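Local atomic coordinates of naphthalene dioxygenase large subunit (Rhodococcus sp., PDB entry 2B1X), a protein that is the large subunit of a Rieske-type non-heme iron oxygenase, with an iron-sulfur cluster domain joined to a catalytic domain that holds an iron ion. Residues G187-G192 with F340-D345; S150-I155 with V180-D185. One frame throughout, in Å; residues are numbered along the deposited sequence.

Contact 1: residues G187-G192 with F340-D345; sequences GLQVVG and FLVEKD
Lys344 NZ lies 2.8 Å from Leu188 O and donates a hydrogen bond to it. The amine sits above the carbonyl plane, 51° out of it. A bend at the last torsion of the lysine (chi4 92°) turns NZ to this oxygen, and NZ also bonds to Ala186 O. Gly187 O is gripped as well. Lys344 N gives Gly187 O a nearly straight bond of 2.8 Å, and water 1 adds a weak one; that water also accepts from Asp345 N.

From Leu188 and Glu343 onward the two strands pair antiparallel. Gln189 and Val342 form the hydrogen-bonded pair, with Gln189 N to Val342 O at 2.8 Å and Val342 N to Gln189 O at 3.1 Å. Val191 N continues the pattern to Phe340 O. Water 2 bridges Val191 O and Phe340 N.

On one face of the sheet Val190 CG2 packs 3.9 Å from Leu341 CG. The Leu188 side chain crosses that of Leu341 at about a right angle, CG against CD2. His51 of strand 47-51 packs on all three residues. On the other face the extended Gln189 chain crosses Lys344, with Gln189 CB 3.7 Å from Lys344 CG. Gln189 OE1 bonds to Lys351. Val191 CG2 lies at the edge of the Phe340 ring, 3.8 Å from Phe340 CD2, and also touches Val342 CG1. Helix 348-361 packs on Phe340 and Val342, and the small subunit touches Val191 and Phe340.

The pairing adds strand 188-199 to the end of the large antiparallel sheet of the catalytic domain. Its backbone bonds fix the register. The lysine amine, bonded to two backbone carbonyls, would place positive charge beside the start of the edge strand.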
loop_
_atom_site.group_PDB
_atom_site.type_symbol
_atom_site.label_atom_id
_atom_site.label_comp_id
_atom_site.label_asym_id
_atom_site.label_seq_id
_atom_site.Cartn_x
_atom_site.Cartn_y
_atom_site.Cartn_z
ATOM N N GLY A 187 -38.597 -0.659 21.919
ATOM C CA GLY A 187 -37.773 -0.312 20.775
ATOM C C GLY A 187 -36.727 -1.355 20.416
ATOM O O GLY A 187 -36.618 -2.412 21.045
ATOM N N LEU A 188 -35.970 -1.041 19.372
ATOM C CA LEU A 188 -34.874 -1.851 18.856
ATOM C C LEU A 188 -33.592 -1.624 19.642
ATOM O O LEU A 188 -33.359 -0.526 20.178
ATOM C CB LEU A 188 -34.602 -1.420 17.414
ATOM C CG LEU A 188 -34.989 -2.248 16.190
ATOM C CD1 LEU A 188 -35.891 -3.443 16.450
ATOM C CD2 LEU A 188 -35.554 -1.328 15.117
ATOM N N GLN A 189 -32.761 -2.661 19.712
ATOM C CA GLN A 189 -31.398 -2.515 20.217
ATOM C C GLN A 189 -30.399 -3.040 19.203
ATOM O O GLN A 189 -30.599 -4.107 18.634
ATOM C CB GLN A 189 -31.204 -3.214 21.557
ATOM C CG GLN A 189 -31.355 -4.722 21.533
ATOM C CD GLN A 189 -31.240 -5.362 22.933
ATOM O OE1 GLN A 189 -31.539 -6.555 23.099
ATOM N NE2 GLN A 189 -30.807 -4.577 23.931
ATOM N N VAL A 190 -29.340 -2.270 18.960
ATOM C CA VAL A 190 -28.181 -2.786 18.236
ATOM C C VAL A 190 -27.527 -3.763 19.205
ATOM O O VAL A 190 -27.338 -3.437 20.372
ATOM C CB VAL A 190 -27.155 -1.643 17.887
ATOM C CG1 VAL A 190 -25.774 -2.211 17.516
ATOM C CG2 VAL A 190 -27.686 -0.773 16.790
ATOM N N VAL A 191 -27.179 -4.952 18.732
ATOM C CA VAL A 191 -26.488 -5.901 19.604
ATOM C C VAL A 191 -24.996 -5.829 19.426
ATOM O O VAL A 191 -24.483 -6.078 18.349
ATOM C CB VAL A 191 -26.978 -7.363 19.425
ATOM C CG1 VAL A 191 -26.238 -8.279 20.385
ATOM C CG2 VAL A 191 -28.442 -7.446 19.703
ATOM N N GLY A 192 -24.306 -5.454 20.501
ATOM C CA GLY A 192 -22.868 -5.280 20.482
ATOM C C GLY A 192 -22.411 -4.071 19.694
ATOM O O GLY A 192 -22.615 -2.929 20.086
ATOM N N PHE A 340 -26.532 -5.536 13.560
ATOM C CA PHE A 340 -27.662 -6.440 13.807
ATOM C C PHE A 340 -28.543 -5.819 14.880
ATOM O O PHE A 340 -28.036 -5.373 15.919
ATOM C CB PHE A 340 -27.165 -7.824 14.250
ATOM C CG PHE A 340 -28.257 -8.714 14.820
ATOM C CD1 PHE A 340 -29.176 -9.335 13.973
ATOM C CD2 PHE A 340 -28.382 -8.884 16.184
ATOM C CE1 PHE A 340 -30.196 -10.149 14.475
ATOM C CE2 PHE A 340 -29.418 -9.701 16.727
ATOM C CZ PHE A 340 -30.322 -10.331 15.859
ATOM N N LEU A 341 -29.864 -5.787 14.638
ATOM C CA LEU A 341 -30.793 -5.195 15.596
ATOM C C LEU A 341 -31.907 -6.163 15.929
ATOM O O LEU A 341 -32.272 -6.990 15.109
ATOM C CB LEU A 341 -31.400 -3.895 15.064
ATOM C CG LEU A 341 -30.439 -2.704 14.819
ATOM C CD1 LEU A 341 -29.815 -2.816 13.498
ATOM C CD2 LEU A 341 -31.206 -1.376 14.938
ATOM N N VAL A 342 -32.440 -6.056 17.139
ATOM C CA VAL A 342 -33.576 -6.898 17.561
ATOM C C VAL A 342 -34.361 -6.134 18.638
ATOM O O VAL A 342 -33.806 -5.278 19.356
ATOM C CB VAL A 342 -33.105 -8.311 18.029
ATOM C CG1 VAL A 342 -32.271 -8.239 19.330
ATOM C CG2 VAL A 342 -34.281 -9.334 18.136
ATOM N N GLU A 343 -35.659 -6.421 18.729
ATOM C CA GLU A 343 -36.531 -5.727 19.669
ATOM C C GLU A 343 -36.029 -6.033 21.068
ATOM O O GLU A 343 -35.756 -7.194 21.372
ATOM C CB GLU A 343 -37.978 -6.203 19.476
ATOM C CG GLU A 343 -38.684 -5.600 18.257
ATOM C CD GLU A 343 -38.326 -6.233 16.899
ATOM O OE1 GLU A 343 -38.799 -5.681 15.875
ATOM O OE2 GLU A 343 -37.586 -7.263 16.825
ATOM N N LYS A 344 -35.863 -4.993 21.893
ATOM C CA LYS A 344 -35.342 -5.158 23.257
ATOM C C LYS A 344 -36.126 -6.197 24.069
ATOM O O LYS A 344 -35.537 -6.925 24.871
ATOM C CB LYS A 344 -35.326 -3.828 24.025
ATOM C CG LYS A 344 -34.282 -2.802 23.533
ATOM C CD LYS A 344 -34.420 -1.480 24.301
ATOM C CE LYS A 344 -33.569 -0.384 23.665
ATOM N NZ LYS A 344 -34.327 0.431 22.628
ATOM N N ASP A 345 -37.443 -6.247 23.863
ATOM C CA ASP A 345 -38.324 -7.138 24.624
ATOM C C ASP A 345 -38.606 -8.498 23.992
ATOM O O ASP A 345 -39.433 -9.273 24.518
ATOM C CB ASP A 345 -39.667 -6.458 24.938
ATOM C CG ASP A 345 -39.575 -5.486 26.088
ATOM O OD1 ASP A 345 -38.556 -5.498 26.826
ATOM O OD2 ASP A 345 -40.493 -4.665 26.321
HETATM O O HOH W 1 -38.897 -4.485 22.397
HETATM O O HOH W 2 -24.498 -5.242 15.459
#

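Contact 2: residues S150-I155 with V180-D185; sequences SYKGLI and VLDRSD
Lys152 reaches across to Asp182, and Lys152 NZ makes a weak, long salt bridge of 3.5 Å to Asp182 OD2. Its stronger partner is Asp178 OD1, in helix 174-181. The same Asp178 oxygen accepts from Tyr151 OH. Asp182 OD1 is paired with Arg279, so both carboxylate oxygens have cationic partners. The lysine chain folds at chi2 (-89°), which brings Lys152 CD to 3.7 Å from Asp182 CG. Lys152 CG lies over one face of the Tyr151 ring, toward the rim.

Next to the charges the contact is apolar. Leu181 CD1 packs 3.7 Å from Leu154 CD2, and Leu181 CD2 is equally close to Leu154 CD1. The two leucines cross at about a right angle. Leu181 CD1 also lies 4.0 Å from Lys152 CB. Phe48 and His51 of strand 47-51 pack on Leu154.

Lys152 and Gly153 form the corners of a type I' turn in a beta hairpin. The turn is closed by Tyr151 N to Leu154 O at 2.9 Å and Leu154 N to Tyr151 O at 3.0 Å.

The contact thus joins a hairpin turn to a helix end through buried leucines beside a shared charge network, in which the acidic groups would probably stabilise the lysine cation.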
loop_
_atom_site.group_PDB
_atom_site.type_symbol
_atom_site.label_atom_id
_atom_site.label_comp_id
_atom_site.label_asym_id
_atom_site.label_seq_id
_atom_site.Cartn_x
_atom_site.Cartn_y
_atom_site.Cartn_z
ATOM N N SER A 150 -32.869 12.753 14.811
ATOM C CA SER A 150 -33.219 11.372 15.034
ATOM C C SER A 150 -34.582 11.053 14.397
ATOM O O SER A 150 -35.505 11.880 14.440
ATOM C CB SER A 150 -33.344 11.155 16.541
ATOM O OG SER A 150 -32.566 10.044 16.931
ATOM N N TYR A 151 -34.704 9.880 13.798
ATOM C CA TYR A 151 -36.016 9.342 13.502
ATOM C C TYR A 151 -36.118 7.934 14.055
ATOM O O TYR A 151 -35.380 7.039 13.656
ATOM C CB TYR A 151 -36.361 9.386 12.009
ATOM C CG TYR A 151 -37.792 8.936 11.764
ATOM C CD1 TYR A 151 -38.069 7.654 11.271
ATOM C CD2 TYR A 151 -38.860 9.779 12.058
ATOM C CE1 TYR A 151 -39.387 7.241 11.071
ATOM C CE2 TYR A 151 -40.169 9.379 11.853
ATOM C CZ TYR A 151 -40.426 8.119 11.347
ATOM O OH TYR A 151 -41.724 7.730 11.157
ATOM N N LYS A 152 -37.022 7.757 15.010
ATOM C CA LYS A 152 -37.252 6.456 15.648
ATOM C C LYS A 152 -35.984 5.698 16.059
ATOM O O LYS A 152 -35.845 4.505 15.730
ATOM C CB LYS A 152 -38.142 5.559 14.764
ATOM C CG LYS A 152 -39.470 6.194 14.330
ATOM C CD LYS A 152 -40.573 5.938 15.304
ATOM C CE LYS A 152 -41.711 6.946 15.149
ATOM N NZ LYS A 152 -42.808 6.447 14.317
ATOM N N GLY A 153 -35.080 6.368 16.775
ATOM C CA GLY A 153 -33.824 5.763 17.232
ATOM C C GLY A 153 -32.594 5.902 16.321
ATOM O O GLY A 153 -31.466 5.733 16.771
ATOM N N LEU A 154 -32.828 6.236 15.059
ATOM C CA LEU A 154 -31.786 6.414 14.060
ATOM C C LEU A 154 -31.243 7.856 14.063
ATOM O O LEU A 154 -31.956 8.816 13.708
ATOM C CB LEU A 154 -32.354 6.067 12.671
ATOM C CG LEU A 154 -32.296 4.642 12.088
ATOM C CD1 LEU A 154 -32.683 3.583 13.058
ATOM C CD2 LEU A 154 -33.161 4.537 10.814
ATOM N N ILE A 155 -29.981 8.000 14.459
ATOM C CA ILE A 155 -29.298 9.304 14.445
ATOM C C ILE A 155 -28.638 9.585 13.098
ATOM O O ILE A 155 -27.740 8.853 12.670
ATOM C CB ILE A 155 -28.258 9.393 15.587
ATOM C CG1 ILE A 155 -28.931 9.019 16.929
ATOM C CG2 ILE A 155 -27.611 10.812 15.617
ATOM C CD1 ILE A 155 -27.938 8.644 18.047
ATOM N N VAL A 180 -40.399 -1.314 10.150
ATOM C CA VAL A 180 -39.170 -1.977 10.563
ATOM C C VAL A 180 -38.698 -1.480 11.946
ATOM O O VAL A 180 -38.210 -2.261 12.744
ATOM C CB VAL A 180 -38.085 -1.782 9.458
ATOM C CG1 VAL A 180 -36.690 -1.738 10.004
ATOM C CG2 VAL A 180 -38.230 -2.867 8.368
ATOM N N LEU A 181 -38.888 -0.201 12.246
ATOM C CA LEU A 181 -38.278 0.390 13.449
ATOM C C LEU A 181 -39.189 0.510 14.670
ATOM O O LEU A 181 -38.696 0.586 15.800
ATOM C CB LEU A 181 -37.709 1.778 13.150
ATOM C CG LEU A 181 -36.738 1.961 11.975
ATOM C CD1 LEU A 181 -36.513 3.433 11.784
ATOM C CD2 LEU A 181 -35.404 1.235 12.181
ATOM N N ASP A 182 -40.501 0.557 14.448
ATOM C CA ASP A 182 -41.420 0.969 15.501
ATOM C C ASP A 182 -42.427 -0.096 15.939
ATOM O O ASP A 182 -43.531 0.236 16.375
ATOM C CB ASP A 182 -42.175 2.234 15.076
ATOM C CG ASP A 182 -42.663 3.044 16.265
ATOM O OD1 ASP A 182 -41.995 3.040 17.321
ATOM O OD2 ASP A 182 -43.723 3.691 16.236
ATOM N N ARG A 183 -42.039 -1.362 15.835
ATOM C CA ARG A 183 -42.933 -2.463 16.169
ATOM C C ARG A 183 -43.172 -2.649 17.661
ATOM O O ARG A 183 -44.205 -3.134 18.031
ATOM C CB ARG A 183 -42.408 -3.775 15.571
ATOM C CG ARG A 183 -42.338 -3.777 14.053
ATOM C CD ARG A 183 -41.973 -5.108 13.447
ATOM N NE ARG A 183 -40.580 -5.492 13.651
ATOM C CZ ARG A 183 -39.718 -5.755 12.671
ATOM N NH1 ARG A 183 -40.083 -5.635 11.402
ATOM N NH2 ARG A 183 -38.469 -6.108 12.961
ATOM N N SER A 184 -42.206 -2.297 18.502
ATOM C CA SER A 184 -42.242 -2.627 19.923
ATOM C C SER A 184 -42.191 -1.369 20.809
ATOM O O SER A 184 -41.684 -0.328 20.384
ATOM C CB SER A 184 -41.053 -3.542 20.255
ATOM O OG SER A 184 -39.822 -2.810 20.244
ATOM N N ASP A 185 -42.723 -1.494 22.027
ATOM C CA ASP A 185 -42.765 -0.415 23.018
ATOM C C ASP A 185 -41.390 0.002 23.510
ATOM O O ASP A 185 -41.105 1.204 23.630
ATOM C CB ASP A 185 -43.599 -0.845 24.226
ATOM C CG ASP A 185 -45.100 -0.838 23.953
ATOM O OD1 ASP A 185 -45.570 -0.172 22.997
ATOM O OD2 ASP A 185 -45.910 -1.498 24.666
#

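How the contacts relate
Past the strands of the Rieske domain, the chain forms the hairpin of strands 147-151 and 154-158. Contact 2 closes a short loop of 24 residues, bringing the end of helix 174-181 back to the hairpin turn. The chain then enters strand 188-199, where contact 1 opens. Contact 1 closes a much longer loop of 147 residues when strand 333-343 returns. The two loops follow in series, neither nested nor crossed. The centres of contact 1 and contact 2 lie about 10 Å apart. A salt bridge from Arg183 NE to Glu343 OE1 joins them, and Leu188 packs on Leu181. Together they tie the hairpin's three-stranded sheet, helix 174-181 and the catalytic domain's large sheet.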